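Local atomic coordinates of WipB (Legionella pneumophila, PDB entry 5NNY), a protein that acts as a translocated serine/threonine phosphatase that targets the lysosomal nutrient-sensing machinery of the host cell, the chain here being its phosphatase domain. Residues I204-H209 with K238-I243. Sequence-based numbering, arbitrary orientation.
Sequences IKVFSH and KTIDAI
The terminal methyl of Ile240 reaches from helix 233-253 to the strand 203-208, where it meets Val206 and, a little farther off, Ile204. Its CD1 lies 4.0 Å from Val206 CG2 and 4.3 Å from Ile204 CD1, so a single methyl serves both strand residues, which stand two apart and therefore on the same face of the sheet. Ile240 suits this place because its long branch spans the usual helix-to-sheet spacing: Val206 CA and Ile240 CA, the nearest such pair across the contact, are 9.3 Å apart. That branch is extended, with CD1 anti to CA (chi2 172°), and Ile204 answers with an equally stretched branch whose CG1 is anti to the backbone N (chi1 -171°). Val206, shorter and beta-branched, fits an extended strand and offers CG2 to the methyl.

The closely packed part is buried and the whole contact modest, 79 Å² summed over both sides; Ile193 and Tyr195 of the neighbouring strand 190-198 also touch Ile240 and widen its apolar bed. One turn on, Ile243 packs instead against helix 214-224. The loose side is the outer helix surface, where Asp241 is exposed and Lys238 and Ala242 partly so; Asp241 OD1 nevertheless hydrogen-bonds Tyr195 OH. On the strand, Lys205 points to the other face of the sheet, as Phe207 does.

The contact thus seats a helix on one face of the mixed sheet of a calcineurin-like phosphoesterase fold. With no hydrogen bond or salt bridge between the two segments, their direct association rests on hydrophobic burial and van der Waals contact among branched aliphatic side chains.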
loop_
_atom_site.group_PDB
_atom_site.type_symbol
_atom_site.label_atom_id
_atom_site.label_comp_id
_atom_site.label_asym_id
_atom_site.label_seq_id
_atom_site.Cartn_x
_atom_site.Cartn_y
_atom_site.Cartn_z
ATOM N N ILE A 204 -6.395 8.201 -21.604
ATOM C CA ILE A 204 -5.607 7.701 -20.481
ATOM C C ILE A 204 -6.510 7.540 -19.264
ATOM O O ILE A 204 -7.419 8.347 -19.035
ATOM C CB ILE A 204 -4.402 8.619 -20.199
ATOM C CG1 ILE A 204 -3.458 7.990 -19.164
ATOM C CG2 ILE A 204 -4.870 10.031 -19.774
ATOM C CD1 ILE A 204 -2.239 8.848 -18.875
ATOM N N LYS A 205 -6.309 6.444 -18.529
ATOM C CA LYS A 205 -6.952 6.218 -17.243
ATOM C C LYS A 205 -5.881 6.424 -16.180
ATOM O O LYS A 205 -4.851 5.747 -16.215
ATOM C CB LYS A 205 -7.525 4.807 -17.129
ATOM C CG LYS A 205 -8.524 4.417 -18.198
ATOM C CD LYS A 205 -9.098 3.030 -17.911
ATOM C CE LYS A 205 -9.503 2.331 -19.206
ATOM N NZ LYS A 205 -10.347 1.123 -18.950
ATOM N N VAL A 206 -6.115 7.347 -15.251
ATOM C CA VAL A 206 -5.165 7.653 -14.177
ATOM C C VAL A 206 -5.672 7.006 -12.894
ATOM O O VAL A 206 -6.846 7.166 -12.537
ATOM C CB VAL A 206 -4.968 9.171 -14.005
ATOM C CG1 VAL A 206 -4.228 9.491 -12.701
ATOM C CG2 VAL A 206 -4.180 9.722 -15.197
ATOM N N PHE A 207 -4.794 6.266 -12.215
ATOM C CA PHE A 207 -5.110 5.572 -10.970
ATOM C C PHE A 207 -4.421 6.262 -9.806
ATOM O O PHE A 207 -3.259 6.662 -9.902
ATOM C CB PHE A 207 -4.680 4.097 -10.999
ATOM C CG PHE A 207 -5.389 3.266 -12.051
ATOM C CD1 PHE A 207 -4.888 3.177 -13.335
ATOM C CD2 PHE A 207 -6.541 2.566 -11.736
ATOM C CE1 PHE A 207 -5.533 2.407 -14.301
ATOM C CE2 PHE A 207 -7.193 1.794 -12.689
ATOM C CZ PHE A 207 -6.690 1.715 -13.972
ATOM N N SER A 208 -5.149 6.393 -8.708
ATOM C CA SER A 208 -4.599 6.978 -7.497
ATOM C C SER A 208 -5.392 6.396 -6.347
ATOM O O SER A 208 -6.471 5.841 -6.545
ATOM C CB SER A 208 -4.679 8.509 -7.509
ATOM O OG SER A 208 -6.029 8.948 -7.603
ATOM N N HIS A 209 -4.826 6.489 -5.141
ATOM C CA HIS A 209 -5.554 5.992 -3.981
ATOM C C HIS A 209 -6.819 6.811 -3.714
ATOM O O HIS A 209 -7.872 6.252 -3.368
ATOM C CB HIS A 209 -4.642 5.994 -2.747
ATOM C CG HIS A 209 -5.390 5.783 -1.471
ATOM N ND1 HIS A 209 -5.981 4.580 -1.147
ATOM C CD2 HIS A 209 -5.675 6.627 -0.457
ATOM C CE1 HIS A 209 -6.578 4.686 0.028
ATOM N NE2 HIS A 209 -6.405 5.917 0.467
ATOM N N LYS A 238 4.009 10.288 -19.985
ATOM C CA LYS A 238 5.437 10.545 -19.841
ATOM C C LYS A 238 5.715 11.377 -18.595
ATOM O O LYS A 238 6.694 11.134 -17.876
ATOM C CB LYS A 238 5.967 11.247 -21.090
ATOM C CG LYS A 238 7.189 12.100 -20.850
ATOM N N THR A 239 4.849 12.345 -18.311
ATOM C CA THR A 239 4.995 13.145 -17.097
ATOM C C THR A 239 4.834 12.277 -15.854
ATOM O O THR A 239 5.549 12.461 -14.861
ATOM C CB THR A 239 3.963 14.275 -17.103
ATOM O OG1 THR A 239 4.150 15.074 -18.273
ATOM C CG2 THR A 239 4.091 15.163 -15.836
ATOM N N ILE A 240 3.887 11.333 -15.884
ATOM C CA ILE A 240 3.631 10.508 -14.705
ATOM C C ILE A 240 4.816 9.584 -14.460
ATOM O O ILE A 240 5.268 9.416 -13.320
ATOM C CB ILE A 240 2.297 9.748 -14.867
ATOM C CG1 ILE A 240 1.111 10.731 -14.867
ATOM C CG2 ILE A 240 2.107 8.685 -13.781
ATOM C CD1 ILE A 240 -0.222 10.054 -15.231
ATOM N N ASP A 241 5.375 9.025 -15.542
ATOM C CA ASP A 241 6.615 8.252 -15.474
ATOM C C ASP A 241 7.734 9.042 -14.799
ATOM O O ASP A 241 8.471 8.504 -13.962
ATOM C CB ASP A 241 7.052 7.852 -16.892
ATOM C CG ASP A 241 6.183 6.774 -17.505
ATOM O OD1 ASP A 241 5.379 6.146 -16.781
ATOM O OD2 ASP A 241 6.299 6.551 -18.731
ATOM N N ALA A 242 7.890 10.315 -15.172
ATOM C CA ALA A 242 8.938 11.141 -14.581
ATOM C C ALA A 242 8.685 11.374 -13.098
ATOM O O ALA A 242 9.619 11.329 -12.283
ATOM C CB ALA A 242 9.035 12.476 -15.324
ATOM N N ILE A 243 7.430 11.631 -12.731
ATOM C CA ILE A 243 7.087 11.791 -11.324
ATOM C C ILE A 243 7.419 10.522 -10.548
ATOM O O ILE A 243 8.025 10.580 -9.477
ATOM C CB ILE A 243 5.609 12.182 -11.174
ATOM C CG1 ILE A 243 5.412 13.613 -11.663
ATOM C CG2 ILE A 243 5.162 12.071 -9.708
ATOM C CD1 ILE A 243 3.984 13.927 -12.088
#